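Local coordinates for protein homospermidine synthase (Legionella pneumophila subsp. pneumophila str. Philadelphia 1, PDB 2PH5) that probably makes the polyamine homospermidine, and binds NAD in a Rossmann-type nucleotide-binding domain, at residues 107-112 / 148-153; 204-209 / 284-289; 289-294 / 317-322. One frame throughout, in Å; residues are numbered along the deposited sequence.

Interaction 1. Residues 107-112 / 148-153; sequences GALYIN and TQKTAL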
loop_
_atom_site.group_PDB
_atom_site.type_symbol
_atom_site.label_atom_id
_atom_site.label_comp_id
_atom_site.label_asym_id
_atom_site.label_seq_id
_atom_site.Cartn_x
_atom_site.Cartn_y
_atom_site.Cartn_z
ATOM N N GLY A 107 41.882 13.311 20.553
ATOM C CA GLY A 107 41.999 12.153 21.416
ATOM C C GLY A 107 40.653 11.725 21.983
ATOM O O GLY A 107 40.601 11.063 23.022
ATOM N N ALA A 108 39.563 12.093 21.311
ATOM C CA ALA A 108 38.218 11.735 21.777
ATOM C C ALA A 108 37.595 10.547 21.032
ATOM O O ALA A 108 37.916 10.288 19.871
ATOM C CB ALA A 108 37.299 12.952 21.677
ATOM N N LEU A 109 36.719 9.818 21.718
ATOM C CA LEU A 109 36.031 8.663 21.144
ATOM C C LEU A 109 34.972 9.127 20.150
ATOM O O LEU A 109 34.575 10.292 20.141
ATOM C CB LEU A 109 35.350 7.851 22.254
ATOM C CG LEU A 109 36.083 6.642 22.839
ATOM C CD1 LEU A 109 37.592 6.710 22.536
ATOM C CD2 LEU A 109 35.805 6.587 24.331
ATOM N N TYR A 110 34.489 8.215 19.324
ATOM C CA TYR A 110 33.482 8.595 18.350
ATOM C C TYR A 110 32.673 7.384 17.944
ATOM O O TYR A 110 33.193 6.270 17.945
ATOM C CB TYR A 110 34.161 9.205 17.116
ATOM C CG TYR A 110 33.244 9.416 15.932
ATOM C CD1 TYR A 110 32.805 8.336 15.160
ATOM C CD2 TYR A 110 32.835 10.697 15.562
ATOM C CE1 TYR A 110 31.989 8.522 14.051
ATOM C CE2 TYR A 110 32.017 10.895 14.450
ATOM C CZ TYR A 110 31.602 9.796 13.698
ATOM O OH TYR A 110 30.828 9.976 12.574
ATOM N N ILE A 111 31.401 7.617 17.619
ATOM C CA ILE A 111 30.486 6.576 17.161
ATOM C C ILE A 111 29.423 7.220 16.264
ATOM O O ILE A 111 29.173 8.415 16.362
ATOM C CB ILE A 111 29.746 5.890 18.341
ATOM C CG1 ILE A 111 28.891 4.737 17.823
ATOM C CG2 ILE A 111 28.796 6.868 19.022
ATOM C CD1 ILE A 111 28.330 3.865 18.915
ATOM N N ASN A 112 28.824 6.437 15.375
ATOM C CA ASN A 112 27.753 6.932 14.529
ATOM C C ASN A 112 26.877 5.762 14.140
ATOM O O ASN A 112 27.272 4.597 14.280
ATOM C CB ASN A 112 28.277 7.671 13.271
ATOM C CG ASN A 112 28.787 6.731 12.165
ATOM O OD1 ASN A 112 29.231 7.192 11.111
ATOM N ND2 ASN A 112 28.722 5.428 12.399
ATOM N N THR A 148 44.455 6.655 12.244
ATOM C CA THR A 148 44.009 7.171 13.528
ATOM C C THR A 148 44.240 6.113 14.595
ATOM O O THR A 148 44.323 4.924 14.290
ATOM C CB THR A 148 42.522 7.536 13.495
ATOM O OG1 THR A 148 41.757 6.391 13.103
ATOM C CG2 THR A 148 42.282 8.662 12.503
ATOM N N GLN A 149 44.344 6.554 15.844
ATOM C CA GLN A 149 44.579 5.664 16.972
ATOM C C GLN A 149 43.295 5.459 17.769
ATOM O O GLN A 149 42.905 4.326 18.067
ATOM C CB GLN A 149 45.668 6.261 17.872
ATOM C CG GLN A 149 46.693 5.260 18.412
ATOM C CD GLN A 149 46.383 4.775 19.822
ATOM O OE1 GLN A 149 46.300 5.571 20.764
ATOM N NE2 GLN A 149 46.218 3.465 19.974
ATOM N N LYS A 150 42.639 6.566 18.106
ATOM C CA LYS A 150 41.396 6.536 18.876
ATOM C C LYS A 150 40.278 5.766 18.177
ATOM O O LYS A 150 40.138 5.827 16.956
ATOM C CB LYS A 150 40.964 7.970 19.190
ATOM C CG LYS A 150 41.703 8.558 20.377
ATOM C CD LYS A 150 41.333 7.778 21.618
ATOM C CE LYS A 150 42.113 8.211 22.821
ATOM N NZ LYS A 150 41.690 7.385 23.980
ATOM N N THR A 151 39.490 5.040 18.962
ATOM C CA THR A 151 38.402 4.229 18.423
ATOM C C THR A 151 37.246 5.038 17.837
ATOM O O THR A 151 36.789 6.022 18.420
ATOM C CB THR A 151 37.841 3.271 19.500
ATOM O OG1 THR A 151 38.883 2.395 19.935
ATOM C CG2 THR A 151 36.693 2.440 18.945
ATOM N N ALA A 152 36.789 4.608 16.671
ATOM C CA ALA A 152 35.685 5.252 15.997
ATOM C C ALA A 152 34.799 4.150 15.437
ATOM O O ALA A 152 35.091 3.589 14.374
ATOM C CB ALA A 152 36.209 6.144 14.870
ATOM N N LEU A 153 33.742 3.821 16.175
ATOM C CA LEU A 153 32.796 2.776 15.785
ATOM C C LEU A 153 31.807 3.358 14.786
ATOM O O LEU A 153 31.066 4.283 15.109
ATOM C CB LEU A 153 32.038 2.267 17.020
ATOM C CG LEU A 153 31.217 0.978 16.865
ATOM C CD1 LEU A 153 32.144 -0.172 16.486
ATOM C CD2 LEU A 153 30.488 0.665 18.164
HETATM O O HOH W 1 37.442 8.644 17.695
#
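Y110 and I111 pair with A152 and L153 as neighbouring parallel strands of the Rossmann-type NAD-binding sheet, with strand 109-112 between 86-89 and 152-153. The two chains run almost in the same direction, their end-to-end vectors 7° apart. Y110 bonds on both flanks of A152, weakly from its N to T151 O and, through its O, from L153 N at 3.1 Å. L153 in turn bonds on both flanks of I111, to Y110 O and from N112 N, which reaches L153 O at 3.1 Å. Between the amide bonds, I111 CA closes on L153 O in a CA-H...O contact. On one face of the sheet the Y110 ring meets A152 CB obliquely through CD1, 4.1 Å away. A chi1 of 170° sets this ring beside the carbonyl carbon, on the A152 side of the sheet, where it packs on S96, L99 and I100 of helix 96-106; its hydroxyl is hydrogen-bonded to D89. On the other face I111 and L153 extend in parallel, touching at I111 CD1 and L153 CD2 (3.9 Å), while L153 also packs on V416 of strand 415-416. Farther back, G107 ends helix 96-106 in a Schellman motif, and K150 folds over it: the chain bends at chi2 (-65°), which lays its methylenes along the glycine, with CE 3.2 Å from G107 O. The ammonium end continues to a long, weak ion pair with D412. Where the strands part before the ladder begins, a water bridges them, lying 2.8 Å from both A108 O and T151 O.

Interaction 2. Residues 204-209 / 284-289; sequences HVAEQD and GAFHGF
Strands 204-209 and 286-289 cross nearly at right angles where A206 and Q208 meet F286, their N-to-C directions 102° apart and their axes 8.4 Å apart at the closest point, so the backbones do not pair and side chains make the contact. The Q208 amide covers one face of the F286 ring. NE2 stands 3.2 Å above the plane of that ring, over its centre, while Q208 OE1 lies back toward the root of the side chain, 3.3 Å from F286 CB. Amide and ring planes are 36° apart, and the two side chains are antiparallel where they overlap. F286 CB points toward strand 204-209, and chi1 of 72° folds the ring back beside G288, which has no side chain to compete with F286 CE2. At the ring edge, A206 CB approaches CZ of F286 at 4.4 Å, adding a small apolar contact. The contact joins the two-stranded sheet of 275-278 and 286-289 to the mixed sheet of the C-terminal domain: A206 and F286 both touch S278 of strand 275-278, Q208 and F286 both touch N322 of strand 311-322, and S336 of the second subunit packs on F286.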
loop_
_atom_site.group_PDB
_atom_site.type_symbol
_atom_site.label_atom_id
_atom_site.label_comp_id
_atom_site.label_asym_id
_atom_site.label_seq_id
_atom_site.Cartn_x
_atom_site.Cartn_y
_atom_site.Cartn_z
ATOM N N HIS A 204 18.926 -12.680 4.690
ATOM C CA HIS A 204 18.050 -11.519 4.578
ATOM C C HIS A 204 18.016 -10.773 5.903
ATOM O O HIS A 204 18.166 -11.370 6.972
ATOM C CB HIS A 204 16.595 -11.918 4.281
ATOM C CG HIS A 204 16.333 -12.319 2.862
ATOM N ND1 HIS A 204 15.123 -12.837 2.451
ATOM C CD2 HIS A 204 17.120 -12.290 1.762
ATOM C CE1 HIS A 204 15.175 -13.113 1.163
ATOM N NE2 HIS A 204 16.378 -12.791 0.718
ATOM N N VAL A 205 17.836 -9.463 5.819
ATOM C CA VAL A 205 17.656 -8.648 7.003
ATOM C C VAL A 205 16.150 -8.526 6.853
ATOM O O VAL A 205 15.659 -7.754 6.023
ATOM C CB VAL A 205 18.320 -7.256 6.886
ATOM C CG1 VAL A 205 17.982 -6.421 8.115
ATOM C CG2 VAL A 205 19.845 -7.412 6.770
ATOM N N ALA A 206 15.427 -9.357 7.597
ATOM C CA ALA A 206 13.973 -9.383 7.522
ATOM C C ALA A 206 13.357 -8.655 8.704
ATOM O O ALA A 206 13.519 -9.062 9.856
ATOM C CB ALA A 206 13.486 -10.823 7.469
ATOM N N GLU A 207 12.658 -7.566 8.405
ATOM C CA GLU A 207 12.022 -6.758 9.434
ATOM C C GLU A 207 10.583 -6.481 9.054
ATOM O O GLU A 207 10.259 -6.295 7.879
ATOM C CB GLU A 207 12.764 -5.427 9.620
ATOM C CG GLU A 207 12.136 -4.489 10.648
ATOM C CD GLU A 207 12.867 -3.155 10.765
ATOM O OE1 GLU A 207 13.979 -3.032 10.201
ATOM O OE2 GLU A 207 12.338 -2.230 11.430
ATOM N N GLN A 208 9.725 -6.448 10.062
ATOM C CA GLN A 208 8.324 -6.185 9.830
ATOM C C GLN A 208 7.784 -5.320 10.956
ATOM O O GLN A 208 7.651 -5.773 12.090
ATOM C CB GLN A 208 7.578 -7.505 9.741
ATOM C CG GLN A 208 6.460 -7.492 8.733
ATOM C CD GLN A 208 6.206 -8.870 8.169
ATOM O OE1 GLN A 208 5.158 -9.131 7.572
ATOM N NE2 GLN A 208 7.178 -9.767 8.351
ATOM N N ASP A 209 7.495 -4.065 10.622
ATOM C CA ASP A 209 6.976 -3.076 11.561
ATOM C C ASP A 209 5.458 -3.127 11.520
ATOM O O ASP A 209 4.847 -2.841 10.485
ATOM C CB ASP A 209 7.447 -1.676 11.148
ATOM C CG ASP A 209 7.397 -0.668 12.288
ATOM O OD1 ASP A 209 6.444 -0.697 13.101
ATOM O OD2 ASP A 209 8.315 0.175 12.359
ATOM N N GLY A 284 5.102 -14.384 9.714
ATOM C CA GLY A 284 5.462 -15.405 8.741
ATOM C C GLY A 284 5.812 -14.846 7.374
ATOM O O GLY A 284 6.270 -13.707 7.265
ATOM N N ALA A 285 5.590 -15.653 6.338
ATOM C CA ALA A 285 5.868 -15.279 4.951
ATOM C C ALA A 285 5.264 -13.925 4.629
ATOM O O ALA A 285 4.130 -13.648 5.007
ATOM C CB ALA A 285 5.292 -16.321 4.005
ATOM N N PHE A 286 6.012 -13.084 3.923
ATOM C CA PHE A 286 5.502 -11.772 3.552
ATOM C C PHE A 286 6.287 -11.216 2.373
ATOM O O PHE A 286 7.267 -11.817 1.934
ATOM C CB PHE A 286 5.610 -10.799 4.735
ATOM C CG PHE A 286 7.020 -10.374 5.038
ATOM C CD1 PHE A 286 7.921 -11.266 5.620
ATOM C CD2 PHE A 286 7.460 -9.094 4.708
ATOM C CE1 PHE A 286 9.243 -10.894 5.869
ATOM C CE2 PHE A 286 8.783 -8.706 4.950
ATOM C CZ PHE A 286 9.678 -9.612 5.533
ATOM N N HIS A 287 5.842 -10.079 1.848
ATOM C CA HIS A 287 6.555 -9.444 0.749
ATOM C C HIS A 287 7.123 -8.119 1.235
ATOM O O HIS A 287 6.387 -7.156 1.449
ATOM C CB HIS A 287 5.638 -9.185 -0.448
ATOM C CG HIS A 287 5.270 -10.420 -1.211
ATOM N ND1 HIS A 287 4.670 -10.376 -2.452
ATOM C CD2 HIS A 287 5.394 -11.733 -0.899
ATOM C CE1 HIS A 287 4.442 -11.609 -2.871
ATOM N NE2 HIS A 287 4.872 -12.450 -1.947
ATOM N N GLY A 288 8.437 -8.066 1.405
ATOM C CA GLY A 288 9.048 -6.828 1.856
ATOM C C GLY A 288 9.662 -6.024 0.720
ATOM O O GLY A 288 9.891 -6.553 -0.369
ATOM N N PHE A 289 9.908 -4.741 0.962
ATOM C CA PHE A 289 10.533 -3.881 -0.033
ATOM C C PHE A 289 12.026 -4.170 0.022
ATOM O O PHE A 289 12.592 -4.315 1.110
ATOM C CB PHE A 289 10.307 -2.390 0.284
ATOM C CG PHE A 289 8.894 -1.933 0.099
ATOM C CD1 PHE A 289 7.965 -2.076 1.128
ATOM C CD2 PHE A 289 8.478 -1.393 -1.116
ATOM C CE1 PHE A 289 6.638 -1.692 0.954
ATOM C CE2 PHE A 289 7.156 -1.006 -1.305
ATOM C CZ PHE A 289 6.228 -1.157 -0.266
#

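Interaction 3. Residues 289-294 / 317-322; sequences FLITHA and VHYAYN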
loop_
_atom_site.group_PDB
_atom_site.type_symbol
_atom_site.label_atom_id
_atom_site.label_comp_id
_atom_site.label_asym_id
_atom_site.label_seq_id
_atom_site.Cartn_x
_atom_site.Cartn_y
_atom_site.Cartn_z
ATOM N N PHE A 289 9.908 -4.741 0.962
ATOM C CA PHE A 289 10.533 -3.881 -0.033
ATOM C C PHE A 289 12.026 -4.170 0.022
ATOM O O PHE A 289 12.592 -4.315 1.110
ATOM C CB PHE A 289 10.307 -2.390 0.284
ATOM C CG PHE A 289 8.894 -1.933 0.099
ATOM C CD1 PHE A 289 7.965 -2.076 1.128
ATOM C CD2 PHE A 289 8.478 -1.393 -1.116
ATOM C CE1 PHE A 289 6.638 -1.692 0.954
ATOM C CE2 PHE A 289 7.156 -1.006 -1.305
ATOM C CZ PHE A 289 6.228 -1.157 -0.266
ATOM N N LEU A 290 12.661 -4.262 -1.142
ATOM C CA LEU A 290 14.095 -4.524 -1.204
ATOM C C LEU A 290 14.867 -3.206 -1.071
ATOM O O LEU A 290 15.678 -2.848 -1.925
ATOM C CB LEU A 290 14.431 -5.241 -2.519
ATOM C CG LEU A 290 15.859 -5.691 -2.893
ATOM C CD1 LEU A 290 16.700 -6.032 -1.692
ATOM C CD2 LEU A 290 15.736 -6.888 -3.826
ATOM N N ILE A 291 14.575 -2.494 0.017
ATOM C CA ILE A 291 15.205 -1.223 0.348
ATOM C C ILE A 291 16.704 -1.412 0.479
ATOM O O ILE A 291 17.167 -2.327 1.146
ATOM C CB ILE A 291 14.659 -0.654 1.690
ATOM C CG1 ILE A 291 13.620 0.433 1.424
ATOM C CG2 ILE A 291 15.776 -0.026 2.501
ATOM C CD1 ILE A 291 12.436 -0.031 0.668
ATOM N N THR A 292 17.464 -0.528 -0.145
ATOM C CA THR A 292 18.918 -0.602 -0.115
ATOM C C THR A 292 19.515 -0.231 1.252
ATOM O O THR A 292 18.846 0.389 2.081
ATOM C CB THR A 292 19.486 0.358 -1.160
ATOM O OG1 THR A 292 19.226 1.706 -0.749
ATOM C CG2 THR A 292 18.818 0.128 -2.508
ATOM N N HIS A 293 20.766 -0.624 1.489
ATOM C CA HIS A 293 21.461 -0.263 2.735
ATOM C C HIS A 293 22.984 -0.288 2.627
ATOM O O HIS A 293 23.549 -0.705 1.612
ATOM C CB HIS A 293 21.006 -1.139 3.906
ATOM C CG HIS A 293 20.186 -0.405 4.927
ATOM N ND1 HIS A 293 20.710 0.579 5.742
ATOM C CD2 HIS A 293 18.881 -0.514 5.266
ATOM C CE1 HIS A 293 19.763 1.040 6.537
ATOM N NE2 HIS A 293 18.641 0.394 6.269
ATOM N N ALA A 294 23.649 0.166 3.684
ATOM C CA ALA A 294 25.109 0.226 3.692
ATOM C C ALA A 294 25.763 -1.111 3.998
ATOM O O ALA A 294 26.617 -1.580 3.243
ATOM C CB ALA A 294 25.576 1.275 4.701
ATOM N N VAL A 317 23.051 -11.318 -0.165
ATOM C CA VAL A 317 22.640 -10.511 0.976
ATOM C C VAL A 317 21.916 -9.242 0.548
ATOM O O VAL A 317 22.420 -8.473 -0.273
ATOM C CB VAL A 317 23.846 -10.069 1.841
ATOM C CG1 VAL A 317 23.345 -9.324 3.079
ATOM C CG2 VAL A 317 24.681 -11.279 2.243
ATOM N N HIS A 318 20.737 -9.035 1.123
ATOM C CA HIS A 318 19.943 -7.860 0.850
ATOM C C HIS A 318 18.869 -7.700 1.919
ATOM O O HIS A 318 18.667 -8.587 2.748
ATOM C CB HIS A 318 19.326 -7.917 -0.560
ATOM C CG HIS A 318 18.256 -8.950 -0.729
ATOM N ND1 HIS A 318 17.021 -8.848 -0.122
ATOM C CD2 HIS A 318 18.213 -10.074 -1.485
ATOM C CE1 HIS A 318 16.265 -9.863 -0.501
ATOM N NE2 HIS A 318 16.963 -10.621 -1.328
ATOM N N TYR A 319 18.194 -6.555 1.884
ATOM C CA TYR A 319 17.165 -6.185 2.846
ATOM C C TYR A 319 15.749 -6.537 2.332
ATOM O O TYR A 319 15.453 -6.381 1.149
ATOM C CB TYR A 319 17.306 -4.668 3.104
ATOM C CG TYR A 319 16.635 -4.097 4.343
ATOM C CD1 TYR A 319 16.510 -2.710 4.518
ATOM C CD2 TYR A 319 16.119 -4.934 5.337
ATOM C CE1 TYR A 319 15.878 -2.173 5.657
ATOM C CE2 TYR A 319 15.492 -4.417 6.473
ATOM C CZ TYR A 319 15.376 -3.038 6.625
ATOM O OH TYR A 319 14.764 -2.534 7.756
ATOM N N ALA A 320 14.896 -7.037 3.227
ATOM C CA ALA A 320 13.501 -7.392 2.922
ATOM C C ALA A 320 12.691 -6.658 3.995
ATOM O O ALA A 320 12.364 -7.222 5.045
ATOM C CB ALA A 320 13.294 -8.910 3.044
ATOM N N TYR A 321 12.381 -5.397 3.723
ATOM C CA TYR A 321 11.680 -4.527 4.666
ATOM C C TYR A 321 10.191 -4.336 4.446
ATOM O O TYR A 321 9.726 -4.165 3.322
ATOM C CB TYR A 321 12.339 -3.143 4.652
ATOM C CG TYR A 321 11.825 -2.154 5.685
ATOM C CD1 TYR A 321 11.669 -0.807 5.364
ATOM C CD2 TYR A 321 11.574 -2.544 7.006
ATOM C CE1 TYR A 321 11.289 0.125 6.322
ATOM C CE2 TYR A 321 11.193 -1.609 7.979
ATOM C CZ TYR A 321 11.054 -0.276 7.627
ATOM O OH TYR A 321 10.695 0.653 8.577
ATOM N N ASN A 322 9.453 -4.342 5.545
ATOM C CA ASN A 322 8.019 -4.117 5.506
ATOM C C ASN A 322 7.787 -3.136 6.646
ATOM O O ASN A 322 7.733 -3.529 7.817
ATOM C CB ASN A 322 7.254 -5.410 5.754
ATOM C CG ASN A 322 5.770 -5.263 5.491
ATOM O OD1 ASN A 322 4.981 -6.144 5.823
ATOM N ND2 ASN A 322 5.380 -4.152 4.885
HETATM O O HOH W 2 19.020 -4.382 0.281
#
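F289 and Y321 form a single antiparallel hydrogen-bonded bridge, after which residues 290-294 turn off across strand 317-322. Y321 N donates to F289 O at 2.8 Å, fairly straight (164° at the hydrogen). The return bond from F289 N to Y321 O is modelled too short for its length to be trusted. F289 O also takes a weak bond from I291 N, 2.9 Å away, which closes an inverse gamma turn centred on L290. Past the turn the loop no longer bonds directly to strand 317-322: a water links the two, accepting from Y319 N at 2.8 Å and lying 2.9 Å from I291 O. Y319 O receives H318 ND1 (3.2 Å), a bond within 317-322, and, across the contact, a CA-H...O contact from L290 CA (3.3 Å). The imidazole donor stands above the carbonyl plane, off the lone pairs. H318 turns this way because its CG lies between the backbone N and carbonyl carbon (chi1 69°). L290 CD1 sits 3.2 Å from H318 ND1, and L290 CD2 lies over a face of the H318 ring. I291 CG2 and H293 CD2 both rest against CD1 of Y319, the latter at 3.3 Å; the H293 ring presents its edge to that atom, and the two ring planes are 59° apart. The buried phenols have partners elsewhere: Y319 OH bonds to E207 OE1, and Y321 OH to W226 NE1. The whole is an antiparallel bridge leading into an inverse gamma turn, in the saccharopine dehydrogenase-like C-terminal domain beside N159 and P160 of the NAD site.

How the interactions relate
Interactions 2 and 3 belong to one unit of the C-terminal domain: their centres are 9 Å apart, their segments 284-289 and 289-294 share F289, which makes its contacts in interaction 3, and strands 202-213 and 311-322 run as neighbours, with probable backbone bonds from D209 N to N322 O (2.9 Å) and from A320 N to V205 O (3.0 Å). Interaction 1 lies in the Rossmann-type domain, its centre 28 Å from that of interaction 3 and 34 Å from that of interaction 2. The NAD is bound by residues of the Rossmann-type domain and by A158, N159 and P160. The side chains of N112 and E207 are each about 7 Å from it and that of H293 about 6 Å.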